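Local coordinates for protein putative cell surface hydrolase (Lactobacillus plantarum, PDB 3LP5) that is a putative cell surface hydrolase of the alpha/beta-hydrolase superfamily, probably cleaving its still unidentified substrate with a nucleophilic serine, at residues I8-S13 with L110-F115; Y101-S106 with M132-P137; S170-E175 with V183-V188. One frame throughout, in Å; residues are numbered along the deposited sequence.

Contact 1 (I8-S13 with L110-F115); sequences IMVPGS and LIWTLF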
ATOM      1  N   ILE A   8       0.139   7.583   3.888  1.00 10.90           N
ATOM      2  CA  ILE A   8      -1.070   7.518   3.031  1.00 11.68           C
ATOM      3  C   ILE A   8      -1.459   6.071   2.682  1.00 12.74           C
ATOM      4  O   ILE A   8      -0.640   5.343   2.187  1.00 11.97           O
ATOM      5  CB  ILE A   8      -0.889   8.392   1.762  1.00 12.34           C
ATOM      6  CG1 ILE A   8      -0.453   9.809   2.203  1.00 12.10           C
ATOM      7  CG2 ILE A   8      -2.207   8.443   0.957  1.00  9.35           C
ATOM      8  CD1 ILE A   8       0.030  10.817   1.070  1.00 11.96           C
ATOM      9  N   MET A   9      -2.679   5.644   3.049  1.00 12.87           N
ATOM     10  CA  MET A   9      -3.062   4.228   2.994  1.00 13.57           C
ATOM     11  C   MET A   9      -4.219   4.058   2.028  1.00 13.78           C
ATOM     12  O   MET A   9      -5.209   4.818   2.076  1.00 12.70           O
ATOM     13  CB  MET A   9      -3.478   3.698   4.380  1.00 13.28           C
ATOM     14  CG  MET A   9      -2.430   4.051   5.586  1.00 15.55           C
ATOM     15  SD  MET A   9      -3.108   3.632   7.251  1.00 19.53           S
ATOM     16  CE  MET A   9      -3.755   5.245   7.642  1.00 26.45           C
ATOM     17  N   VAL A  10      -4.114   3.056   1.160  1.00 13.61           N
ATOM     18  CA  VAL A  10      -5.091   2.834   0.088  1.00 12.62           C
ATOM     19  C   VAL A  10      -5.491   1.389   0.134  1.00 13.98           C
ATOM     20  O   VAL A  10      -4.647   0.478   0.013  1.00 14.08           O
ATOM     21  CB  VAL A  10      -4.498   3.099  -1.340  1.00 13.54           C
ATOM     22  CG1 VAL A  10      -5.562   2.798  -2.429  1.00 10.88           C
ATOM     23  CG2 VAL A  10      -4.039   4.574  -1.465  1.00 13.96           C
ATOM     24  N   PRO A  11      -6.772   1.157   0.348  1.00 13.28           N
ATOM     25  CA  PRO A  11      -7.224  -0.194   0.526  1.00 13.93           C
ATOM     26  C   PRO A  11      -7.643  -0.807  -0.829  1.00 13.75           C
ATOM     27  O   PRO A  11      -7.432  -0.200  -1.856  1.00 13.41           O
ATOM     28  CB  PRO A  11      -8.414  -0.016   1.487  1.00 12.97           C
ATOM     29  CG  PRO A  11      -9.093   1.282   0.954  1.00 13.69           C
ATOM     30  CD  PRO A  11      -7.844   2.153   0.558  1.00 13.41           C
ATOM     31  N   GLY A  12      -8.135  -2.034  -0.824  1.00 15.18           N
ATOM     32  CA  GLY A  12      -8.530  -2.754  -2.028  1.00 16.86           C
ATOM     33  C   GLY A  12     -10.043  -2.847  -2.164  1.00 18.76           C
ATOM     34  O   GLY A  12     -10.775  -1.942  -1.777  1.00 18.08           O
ATOM     35  N   SER A  13     -10.526  -3.963  -2.688  1.00 20.05           N
ATOM     36  CA  SER A  13     -11.958  -4.137  -2.887  1.00 21.40           C
ATOM     37  C   SER A  13     -12.720  -4.475  -1.601  1.00 20.66           C
ATOM     38  O   SER A  13     -12.113  -4.707  -0.546  1.00 20.22           O
ATOM     39  CB  SER A  13     -12.170  -5.220  -3.931  1.00 22.06           C
ATOM     40  OG  SER A  13     -11.630  -6.436  -3.465  1.00 27.26           O
ATOM     41  N   LEU A 110      -1.353  -2.071  -6.158  1.00 12.10           N
ATOM     42  CA  LEU A 110      -1.331  -1.808  -7.601  1.00 12.26           C
ATOM     43  C   LEU A 110      -1.702  -0.364  -7.946  1.00 11.62           C
ATOM     44  O   LEU A 110      -1.068   0.309  -8.839  1.00 12.61           O
ATOM     45  CB  LEU A 110      -2.341  -2.744  -8.341  1.00 12.15           C
ATOM     46  CG  LEU A 110      -2.403  -4.214  -7.924  1.00 13.66           C
ATOM     47  CD1 LEU A 110      -3.226  -5.048  -8.964  1.00 12.21           C
ATOM     48  CD2 LEU A 110      -0.979  -4.745  -7.796  1.00 13.18           C
ATOM     49  N   ILE A 111      -2.759   0.110  -7.310  1.00 10.00           N
ATOM     50  CA  ILE A 111      -3.128   1.547  -7.447  1.00 11.47           C
ATOM     51  C   ILE A 111      -1.949   2.472  -7.110  1.00  9.35           C
ATOM     52  O   ILE A 111      -1.564   3.342  -7.939  1.00 10.04           O
ATOM     53  CB  ILE A 111      -4.361   1.877  -6.647  1.00  9.70           C
ATOM     54  CG1 ILE A 111      -5.510   0.999  -7.116  1.00 10.47           C
ATOM     55  CG2 ILE A 111      -4.694   3.435  -6.775  1.00 10.80           C
ATOM     56  CD1 ILE A 111      -6.722   0.854  -6.086  1.00  9.84           C
ATOM     57  N   TRP A 112      -1.319   2.250  -5.949  1.00  9.79           N
ATOM     58  CA  TRP A 112      -0.112   3.018  -5.578  1.00 10.18           C
ATOM     59  C   TRP A 112       0.954   2.853  -6.637  1.00 10.12           C
ATOM     60  O   TRP A 112       1.571   3.838  -7.035  1.00 10.38           O
ATOM     61  CB  TRP A 112       0.544   2.591  -4.217  1.00 10.17           C
ATOM     62  CG  TRP A 112       0.102   3.348  -3.087  1.00 10.41           C
ATOM     63  CD1 TRP A 112      -0.611   2.864  -1.985  1.00 11.42           C
ATOM     64  CD2 TRP A 112       0.209   4.773  -2.902  1.00 13.30           C
ATOM     65  NE1 TRP A 112      -0.877   3.902  -1.114  1.00 12.77           N
ATOM     66  CE2 TRP A 112      -0.432   5.081  -1.673  1.00 12.11           C
ATOM     67  CE3 TRP A 112       0.827   5.814  -3.633  1.00 12.10           C
ATOM     68  CZ2 TRP A 112      -0.486   6.398  -1.155  1.00 11.51           C
ATOM     69  CZ3 TRP A 112       0.755   7.139  -3.122  1.00 11.30           C
ATOM     70  CH2 TRP A 112       0.101   7.407  -1.898  1.00 11.20           C
ATOM     71  N   THR A 113       1.161   1.622  -7.125  1.00  9.48           N
ATOM     72  CA  THR A 113       2.301   1.462  -8.037  1.00 10.81           C
ATOM     73  C   THR A 113       2.133   2.263  -9.317  1.00 10.27           C
ATOM     74  O   THR A 113       3.085   2.813  -9.869  1.00 12.18           O
ATOM     75  CB  THR A 113       2.536  -0.056  -8.426  1.00 10.58           C
ATOM     76  OG1 THR A 113       2.790  -0.808  -7.230  1.00 11.19           O
ATOM     77  CG2 THR A 113       3.739  -0.198  -9.310  1.00  9.39           C
ATOM     78  N   LEU A 114       0.934   2.191  -9.877  1.00 12.07           N
ATOM     79  CA  LEU A 114       0.652   2.821 -11.129  1.00 12.42           C
ATOM     80  C   LEU A 114       0.759   4.368 -10.905  1.00 11.96           C
ATOM     81  O   LEU A 114       1.353   5.083 -11.707  1.00 11.69           O
ATOM     82  CB  LEU A 114      -0.740   2.353 -11.632  1.00 12.94           C
ATOM     83  CG  LEU A 114      -1.098   2.799 -13.046  1.00 18.80           C
ATOM     84  CD1 LEU A 114      -0.089   2.287 -14.066  1.00 18.04           C
ATOM     85  CD2 LEU A 114      -2.540   2.349 -13.421  1.00 19.79           C
ATOM     86  N   PHE A 115       0.185   4.865  -9.817  1.00 11.31           N
ATOM     87  CA  PHE A 115       0.307   6.290  -9.472  1.00 10.98           C
ATOM     88  C   PHE A 115       1.799   6.691  -9.405  1.00 12.35           C
ATOM     89  O   PHE A 115       2.169   7.734  -9.964  1.00 10.74           O
ATOM     90  CB  PHE A 115      -0.372   6.568  -8.139  1.00 11.07           C
ATOM     91  CG  PHE A 115      -0.014   7.903  -7.544  1.00  9.41           C
ATOM     92  CD1 PHE A 115      -0.681   9.052  -7.946  1.00  8.68           C
ATOM     93  CD2 PHE A 115       1.018   8.010  -6.629  1.00  7.64           C
ATOM     94  CE1 PHE A 115      -0.328  10.308  -7.428  1.00  9.27           C
ATOM     95  CE2 PHE A 115       1.409   9.275  -6.140  1.00  9.89           C
ATOM     96  CZ  PHE A 115       0.725  10.396  -6.536  1.00  9.45           C
TER

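Contact 2 (Y101-S106 with M132-P137); sequences YALGHS and MTIASP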
ATOM      1  N   TYR A 101       4.967   8.404   3.264  1.00 10.41           N
ATOM      2  CA  TYR A 101       5.022   6.962   3.154  1.00 13.33           C
ATOM      3  C   TYR A 101       3.675   6.429   2.638  1.00 12.71           C
ATOM      4  O   TYR A 101       2.586   6.999   2.872  1.00 11.57           O
ATOM      5  CB  TYR A 101       5.335   6.325   4.505  1.00 14.72           C
ATOM      6  CG  TYR A 101       6.368   7.096   5.286  1.00 17.02           C
ATOM      7  CD1 TYR A 101       7.701   6.852   5.080  1.00 19.45           C
ATOM      8  CD2 TYR A 101       6.003   8.146   6.135  1.00 21.54           C
ATOM      9  CE1 TYR A 101       8.659   7.532   5.750  1.00 21.05           C
ATOM     10  CE2 TYR A 101       6.977   8.872   6.825  1.00 23.15           C
ATOM     11  CZ  TYR A 101       8.313   8.546   6.624  1.00 25.29           C
ATOM     12  OH  TYR A 101       9.343   9.202   7.279  1.00 26.07           O
ATOM     13  N   ALA A 102       3.749   5.294   1.981  1.00 13.16           N
ATOM     14  CA  ALA A 102       2.549   4.747   1.365  1.00 12.21           C
ATOM     15  C   ALA A 102       2.323   3.316   1.805  1.00 12.21           C
ATOM     16  O   ALA A 102       3.276   2.531   1.872  1.00 10.04           O
ATOM     17  CB  ALA A 102       2.688   4.841  -0.155  1.00 10.81           C
ATOM     18  N   LEU A 103       1.050   2.986   2.130  1.00 11.86           N
ATOM     19  CA  LEU A 103       0.640   1.633   2.385  1.00 12.22           C
ATOM     20  C   LEU A 103      -0.457   1.297   1.379  1.00 11.90           C
ATOM     21  O   LEU A 103      -1.453   2.029   1.281  1.00 13.01           O
ATOM     22  CB  LEU A 103       0.082   1.459   3.801  1.00 11.69           C
ATOM     23  CG  LEU A 103      -0.421   0.059   4.166  1.00 13.60           C
ATOM     24  CD1 LEU A 103       0.663  -0.962   4.327  1.00 13.44           C
ATOM     25  CD2 LEU A 103      -1.247   0.008   5.469  1.00 13.55           C
ATOM     26  N   GLY A 104      -0.307   0.181   0.672  1.00 11.99           N
ATOM     27  CA  GLY A 104      -1.334  -0.310  -0.275  1.00 12.09           C
ATOM     28  C   GLY A 104      -1.780  -1.709   0.106  1.00 14.46           C
ATOM     29  O   GLY A 104      -0.976  -2.670   0.129  1.00 14.55           O
ATOM     30  N   HIS A 105      -3.065  -1.863   0.414  1.00 13.41           N
ATOM     31  CA  HIS A 105      -3.555  -3.181   0.755  1.00 13.82           C
ATOM     32  C   HIS A 105      -4.246  -3.782  -0.448  1.00 13.41           C
ATOM     33  O   HIS A 105      -5.085  -3.143  -1.079  1.00 12.25           O
ATOM     34  CB  HIS A 105      -4.517  -3.129   1.962  1.00 14.49           C
ATOM     35  CG  HIS A 105      -5.049  -4.472   2.345  1.00 20.44           C
ATOM     36  ND1 HIS A 105      -6.368  -4.686   2.668  1.00 23.71           N
ATOM     37  CD2 HIS A 105      -4.440  -5.686   2.433  1.00 26.97           C
ATOM     38  CE1 HIS A 105      -6.559  -5.968   2.939  1.00 29.00           C
ATOM     39  NE2 HIS A 105      -5.402  -6.601   2.804  1.00 30.53           N
ATOM     40  N   SER A 106      -3.872  -5.012  -0.787  1.00 13.68           N
ATOM     41  CA  SER A 106      -4.569  -5.733  -1.857  1.00 14.38           C
ATOM     42  C   SER A 106      -4.448  -4.891  -3.145  1.00 13.83           C
ATOM     43  O   SER A 106      -3.357  -4.467  -3.458  1.00 13.36           O
ATOM     44  CB  SER A 106      -6.027  -6.018  -1.419  1.00 15.84           C
ATOM     45  OG  SER A 106      -6.814  -6.558  -2.486  1.00 21.20           O
ATOM     46  N   MET A 132       4.925   0.106   1.354  1.00 11.29           N
ATOM     47  CA  MET A 132       4.629  -1.299   1.702  1.00 11.51           C
ATOM     48  C   MET A 132       3.334  -1.711   0.987  1.00 12.63           C
ATOM     49  O   MET A 132       2.310  -0.987   1.011  1.00 12.98           O
ATOM     50  CB  MET A 132       4.542  -1.502   3.231  1.00 12.07           C
ATOM     51  CG  MET A 132       3.945  -2.864   3.764  1.00 12.59           C
ATOM     52  SD  MET A 132       4.047  -3.021   5.605  1.00  5.84           S
ATOM     53  CE  MET A 132       5.779  -3.345   5.744  1.00 12.44           C
ATOM     54  N   THR A 133       3.375  -2.884   0.374  1.00 12.34           N
ATOM     55  CA  THR A 133       2.180  -3.449  -0.223  1.00 13.88           C
ATOM     56  C   THR A 133       1.837  -4.757   0.462  1.00 13.55           C
ATOM     57  O   THR A 133       2.754  -5.480   0.949  1.00 14.25           O
ATOM     58  CB  THR A 133       2.296  -3.615  -1.768  1.00 13.64           C
ATOM     59  OG1 THR A 133       3.219  -4.643  -2.089  1.00 16.44           O
ATOM     60  CG2 THR A 133       2.773  -2.273  -2.438  1.00 12.88           C
ATOM     61  N   ILE A 134       0.545  -5.038   0.548  1.00 11.80           N
ATOM     62  CA  ILE A 134       0.107  -6.253   1.247  1.00 12.21           C
ATOM     63  C   ILE A 134      -0.688  -7.106   0.296  1.00 12.28           C
ATOM     64  O   ILE A 134      -1.801  -6.725  -0.098  1.00 13.03           O
ATOM     65  CB  ILE A 134      -0.726  -5.960   2.495  1.00 13.30           C
ATOM     66  CG1 ILE A 134       0.074  -5.081   3.487  1.00 16.70           C
ATOM     67  CG2 ILE A 134      -1.043  -7.246   3.230  1.00 12.32           C
ATOM     68  CD1 ILE A 134      -0.853  -4.260   4.371  1.00 20.26           C
ATOM     69  N   ALA A 135      -0.157  -8.283  -0.042  1.00 11.38           N
ATOM     70  CA  ALA A 135      -0.888  -9.197  -0.942  1.00 12.57           C
ATOM     71  C   ALA A 135      -1.459  -8.540  -2.196  1.00 13.02           C
ATOM     72  O   ALA A 135      -2.647  -8.701  -2.541  1.00 14.31           O
ATOM     73  CB  ALA A 135      -1.995  -9.958  -0.143  1.00 14.14           C
ATOM     74  N   SER A 136      -0.616  -7.799  -2.917  1.00 12.89           N
ATOM     75  CA  SER A 136      -1.124  -7.057  -4.076  1.00 11.79           C
ATOM     76  C   SER A 136      -0.976  -7.948  -5.298  1.00 11.21           C
ATOM     77  O   SER A 136       0.114  -8.471  -5.557  1.00 13.49           O
ATOM     78  CB  SER A 136      -0.365  -5.745  -4.251  1.00 12.04           C
ATOM     79  OG  SER A 136      -0.601  -4.862  -3.136  1.00 14.06           O
ATOM     80  N   PRO A 137      -2.078  -8.158  -6.045  1.00 11.04           N
ATOM     81  CA  PRO A 137      -2.040  -9.066  -7.150  1.00 10.41           C
ATOM     82  C   PRO A 137      -1.435  -8.489  -8.451  1.00 11.07           C
ATOM     83  O   PRO A 137      -2.165  -8.156  -9.408  1.00 11.17           O
ATOM     84  CB  PRO A 137      -3.514  -9.456  -7.303  1.00 11.42           C
ATOM     85  CG  PRO A 137      -4.271  -8.219  -6.911  1.00 10.48           C
ATOM     86  CD  PRO A 137      -3.440  -7.592  -5.826  1.00 10.81           C
TER
HETATM   87  O   HOH W   1      -5.115  -9.181  -1.711  1.00 25.48           O

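Contact 3 (S170-E175 with V183-V188); sequences SIAGTE and VPYNSV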
ATOM      1  N   SER A 170       7.141  -5.768   0.187  1.00 13.97           N
ATOM      2  CA  SER A 170       6.004  -6.471  -0.351  1.00 14.91           C
ATOM      3  C   SER A 170       5.720  -7.707   0.542  1.00 14.63           C
ATOM      4  O   SER A 170       6.522  -8.632   0.581  1.00 13.05           O
ATOM      5  CB  SER A 170       6.267  -6.894  -1.796  1.00 16.32           C
ATOM      6  OG  SER A 170       5.165  -7.694  -2.311  1.00 21.43           O
ATOM      7  N   ILE A 171       4.604  -7.672   1.278  1.00 13.47           N
ATOM      8  CA  ILE A 171       4.134  -8.820   2.091  1.00 13.30           C
ATOM      9  C   ILE A 171       3.279  -9.708   1.209  1.00 14.73           C
ATOM     10  O   ILE A 171       2.409  -9.204   0.487  1.00 15.16           O
ATOM     11  CB  ILE A 171       3.300  -8.336   3.269  1.00 13.41           C
ATOM     12  CG1 ILE A 171       4.204  -7.518   4.249  1.00 15.24           C
ATOM     13  CG2 ILE A 171       2.506  -9.502   3.963  1.00 11.94           C
ATOM     14  CD1 ILE A 171       3.415  -6.629   5.244  1.00 20.93           C
ATOM     15  N   ALA A 172       3.553 -11.020   1.252  1.00 15.12           N
ATOM     16  CA  ALA A 172       2.739 -12.045   0.598  1.00 15.72           C
ATOM     17  C   ALA A 172       2.498 -13.234   1.534  1.00 16.43           C
ATOM     18  O   ALA A 172       3.293 -13.521   2.455  1.00 14.43           O
ATOM     19  CB  ALA A 172       3.448 -12.524  -0.668  1.00 15.77           C
ATOM     20  N   GLY A 173       1.381 -13.903   1.328  1.00 16.84           N
ATOM     21  CA  GLY A 173       1.190 -15.219   1.938  1.00 19.18           C
ATOM     22  C   GLY A 173       1.661 -16.320   1.007  1.00 20.09           C
ATOM     23  O   GLY A 173       2.297 -16.068  -0.044  1.00 20.09           O
ATOM     24  N   THR A 174       1.369 -17.557   1.356  1.00 22.20           N
ATOM     25  CA  THR A 174       1.790 -18.670   0.482  1.00 25.31           C
ATOM     26  C   THR A 174       0.623 -19.388  -0.201  1.00 25.87           C
ATOM     27  O   THR A 174       0.817 -20.367  -0.883  1.00 27.21           O
ATOM     28  CB  THR A 174       2.764 -19.642   1.173  1.00 26.14           C
ATOM     29  OG1 THR A 174       2.233 -20.027   2.455  1.00 29.26           O
ATOM     30  CG2 THR A 174       4.170 -18.965   1.341  1.00 26.60           C
ATOM     31  N   GLU A 175      -0.572 -18.837  -0.073  1.00 26.00           N
ATOM     32  CA  GLU A 175      -1.789 -19.385  -0.666  1.00 27.65           C
ATOM     33  C   GLU A 175      -1.747 -19.246  -2.191  1.00 28.17           C
ATOM     34  O   GLU A 175      -1.470 -18.171  -2.702  1.00 26.72           O
ATOM     35  CB  GLU A 175      -2.994 -18.644  -0.047  1.00 28.20           C
ATOM     36  CG  GLU A 175      -2.984 -18.664   1.548  1.00 29.86           C
ATOM     37  CD  GLU A 175      -1.918 -17.746   2.173  1.00 31.13           C
ATOM     38  OE1 GLU A 175      -1.965 -16.533   1.914  1.00 29.34           O
ATOM     39  OE2 GLU A 175      -1.028 -18.231   2.945  1.00 35.00           O
ATOM     40  N   VAL A 183      -5.871 -14.027  -3.549  1.00 22.37           N
ATOM     41  CA  VAL A 183      -5.027 -13.825  -4.711  1.00 19.20           C
ATOM     42  C   VAL A 183      -3.917 -14.920  -4.624  1.00 18.59           C
ATOM     43  O   VAL A 183      -3.463 -15.267  -3.529  1.00 16.43           O
ATOM     44  CB  VAL A 183      -4.412 -12.410  -4.711  1.00 18.90           C
ATOM     45  CG1 VAL A 183      -5.516 -11.364  -4.782  1.00 21.66           C
ATOM     46  CG2 VAL A 183      -3.605 -12.157  -3.463  1.00 17.33           C
ATOM     47  N   PRO A 184      -3.487 -15.461  -5.785  1.00 18.02           N
ATOM     48  CA  PRO A 184      -2.458 -16.498  -5.714  1.00 17.24           C
ATOM     49  C   PRO A 184      -1.091 -15.927  -5.467  1.00 16.44           C
ATOM     50  O   PRO A 184      -0.749 -14.816  -5.949  1.00 16.60           O
ATOM     51  CB  PRO A 184      -2.509 -17.170  -7.077  1.00 16.55           C
ATOM     52  CG  PRO A 184      -3.362 -16.403  -7.890  1.00 18.60           C
ATOM     53  CD  PRO A 184      -4.084 -15.353  -7.122  1.00 17.29           C
ATOM     54  N   TYR A 185      -0.313 -16.692  -4.727  1.00 15.66           N
ATOM     55  CA  TYR A 185       1.065 -16.362  -4.474  1.00 15.59           C
ATOM     56  C   TYR A 185       1.822 -16.058  -5.778  1.00 13.55           C
ATOM     57  O   TYR A 185       2.570 -15.103  -5.824  1.00 12.82           O
ATOM     58  CB  TYR A 185       1.759 -17.473  -3.675  1.00 17.71           C
ATOM     59  CG  TYR A 185       3.224 -17.208  -3.657  1.00 22.13           C
ATOM     60  CD1 TYR A 185       3.738 -16.166  -2.876  1.00 25.98           C
ATOM     61  CD2 TYR A 185       4.086 -17.892  -4.528  1.00 24.72           C
ATOM     62  CE1 TYR A 185       5.107 -15.872  -2.862  1.00 30.17           C
ATOM     63  CE2 TYR A 185       5.465 -17.578  -4.562  1.00 28.92           C
ATOM     64  CZ  TYR A 185       5.960 -16.572  -3.713  1.00 29.40           C
ATOM     65  OH  TYR A 185       7.282 -16.237  -3.712  1.00 29.30           O
ATOM     66  N   ASN A 186       1.592 -16.834  -6.846  1.00 12.80           N
ATOM     67  CA  ASN A 186       2.284 -16.611  -8.145  1.00 12.47           C
ATOM     68  C   ASN A 186       2.028 -15.240  -8.733  1.00 12.02           C
ATOM     69  O   ASN A 186       2.917 -14.654  -9.346  1.00 12.90           O
ATOM     70  CB  ASN A 186       1.950 -17.697  -9.187  1.00 12.20           C
ATOM     71  CG  ASN A 186       2.579 -19.053  -8.841  1.00 14.48           C
ATOM     72  OD1 ASN A 186       3.443 -19.140  -7.986  1.00 14.67           O
ATOM     73  ND2 ASN A 186       2.148 -20.095  -9.498  1.00 16.15           N
ATOM     74  N   SER A 187       0.839 -14.691  -8.516  1.00  9.76           N
ATOM     75  CA  SER A 187       0.523 -13.324  -8.967  1.00 10.28           C
ATOM     76  C   SER A 187       1.206 -12.229  -8.082  1.00  9.88           C
ATOM     77  O   SER A 187       1.836 -11.339  -8.585  1.00 11.61           O
ATOM     78  CB  SER A 187      -1.018 -13.154  -8.985  1.00  8.63           C
ATOM     79  OG  SER A 187      -1.384 -11.794  -9.213  1.00 11.67           O
ATOM     80  N   VAL A 188       1.107 -12.325  -6.760  1.00 11.00           N
ATOM     81  CA  VAL A 188       1.790 -11.372  -5.848  1.00 11.54           C
ATOM     82  C   VAL A 188       3.282 -11.348  -6.149  1.00 12.09           C
ATOM     83  O   VAL A 188       3.891 -10.302  -6.110  1.00 12.99           O
ATOM     84  CB  VAL A 188       1.563 -11.761  -4.391  1.00 11.36           C
ATOM     85  CG1 VAL A 188       2.237 -10.738  -3.412  1.00 12.30           C
ATOM     86  CG2 VAL A 188       0.070 -11.795  -4.128  1.00 12.33           C
TER
HETATM   87  O   HOH W   2       6.132  -9.113  -4.795  1.00 25.55           O

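Contact 1 (I8-S13 with L110-F115)
Ile8 and Val10 of strand 7-10 meet the indole of Trp112 on helix 107-118, joining a central strand of the alpha/beta-hydrolase sheet to the helix that follows its probable nucleophile elbow. The axes of strand 8-10 and helix 110-115 lie 9.5 Å apart at an angle of 122°, and side chains bridge the distance without a hydrogen bond between the two segments. Packing is tight along the pyrrole nitrogen and benzo side of the indole. Ile8 brings its CG2 branch to the ring edge, close to the ring plane and 3.4 Å from Trp112 CZ2, the two side chains crossing at about a right angle. Val10 arrives obliquely, with CG2 3.6 Å from Trp112 CE2. Its other branch serves a different partner: CG1 lies anti to the backbone N (chi1 178°) and faces Ile111. Here the contact is looser, with 4.3 Å between Val10 CG1 and Ile111 CD1, and Phe67 of strand 62-67 touches both side chains. Beyond Pro11 the chain draws off from the helix, and the partly exposed Ser13 takes no part. Replacing Trp112 by an alanine would probably leave a gap beside Ile8 and Val10 and deprive the Leu103 carbonyl of a weak hydrogen-bond donor. Ala102, on the neighbouring strand 99-105, also packs against the indole, which therefore spans two strands of the sheet. The torsion that sets the ring there, chi1 -93°, is well off a staggered value. It brings Trp112 NE1 to the strand, 3.3 Å from Val10 CG2, where it makes a weak hydrogen bond to Leu103 O.

Contact 2 (Y101-S106 with M132-P137)
Gly104 and Met132 lie at the centre of the parallel pairing between strands 99-105 and 127-134, the two strands of a beta-alpha-beta crossover through helix 107-118. Backbone hydrogen bonds come first. Met132 N gives to Ala102 O, Gly104 N to Met132 O at 2.9 Å, and Ile134 N to Gly104 O at 2.8 Å. Past the last strand residue, Ser106 N still reaches Ile134 O at 2.8 Å, in the carbonyl plane. CA-H...O contacts supplement the pairing, among them Thr133 CA to Gly104 O at 3.3 Å.

One side-chain hydrogen bond closes the end: Ser136 OG donates to a lone pair of Ser106 O over 2.8 Å. The hydroxyl of Thr133, by contrast, turns to Tyr138 OH. A water donates to Ala135 O and makes a weak bond to Ser106 OG, tying the probable nucleophile to the neighbouring loop.

Apolar contacts gather on the face carrying Leu103, His105, Met132 and Ile134. Leu103 CD1 sits 3.6 Å from Ile134 CD1 and also touches Met132 CG. A chi1 of 180° swings the imidazole away from the backbone N, and at the ring edge His105 CD2 lies 3.7 Å from Ile134 CB, while Ser106 CB covers one face of the ring. Ile227 of helix 217-231 packs on Leu103 and Met132 from this side.

Gly104, Ser106 and Gly108 fit the GxSxG pattern of a nucleophile elbow, and Ser106 has the strained backbone expected there (phi 59°, psi -130°). Gripped through both its N-H and its carbonyl, Ser106 is likely to be held in that conformation by strand 127-134 and the loop after it, as expected of an elbow that presents a nucleophile.

Contact 3 (S170-E175 with V183-V188)
Tyr185 N donates to Glu175 O over 2.8 Å, fastening the start of the short helix 185-188 to the loop that leaves strand 167-172. The bond is somewhat bent, 140° at the hydrogen. The tyrosine ring lies alongside the same loop: a chi1 of 170° puts CG across from the backbone N and sets the ring beside Gly173, with Tyr185 CD1 3.2 Å from Gly173 O. Ala172 CB approaches the ring edge near its plane, at a looser 4.3 Å from Tyr185 CD1. One turn on, Val188 points CG1 at Ala172 CB, a tight fit at 3.5 Å. Where strand and helix diverge, a water takes over, bound to Ser170 OG and donating to Val188 O.

Behind these contacts stands a second shell. Pro184 occupies the N-cap position, and its carbonyl accepts the Val188 N-H. Glu175 folds its carboxylate back toward its own loop (chi2 73°), where OE2 receives the N-H of Gly209 and, weakly, that of Thr174, while OE1 receives the N-H of Asn211. A side chain at Gly173 would run into Glu175 OE1. Asn211 completes the clamp by accepting the Gly173 N-H on its own OD1.

In alpha/beta hydrolases the loop after the corresponding strand commonly supplies the acid of the catalytic triad, and the turn closed here is consistent with such a place. Ala172 and Val188 add an apolar contact between strand and helix. The Glu175 carboxylate anchors the 173-175 side to Gly209 and Asn211, while the Tyr185 N to Glu175 O bond ties the helix start to it, so polar bonds probably fix the turn.

All three contacts draw on one mixed sheet, whose strands 7-10, 99-105, 127-134 and 167-172 run parallel. Contacts 1 and 2 have centres about 7 Å apart and interlock along the chain: helix 107-118, used by contact 1, is the crossover between the strands of contact 2. Ile8 N meets Tyr101 O, and Val10 O meets His105 N, in probable hydrogen bonds. Contact 3 follows later, its centre about 12 Å from that of contact 2 and 16 Å from that of contact 1, which it does not touch. It joins contact 2 through probable bonds between Ile171 and both Thr133 and Ala135. Together they place the probable nucleophile elbow amid the parallel strands, with 170-188 beside it.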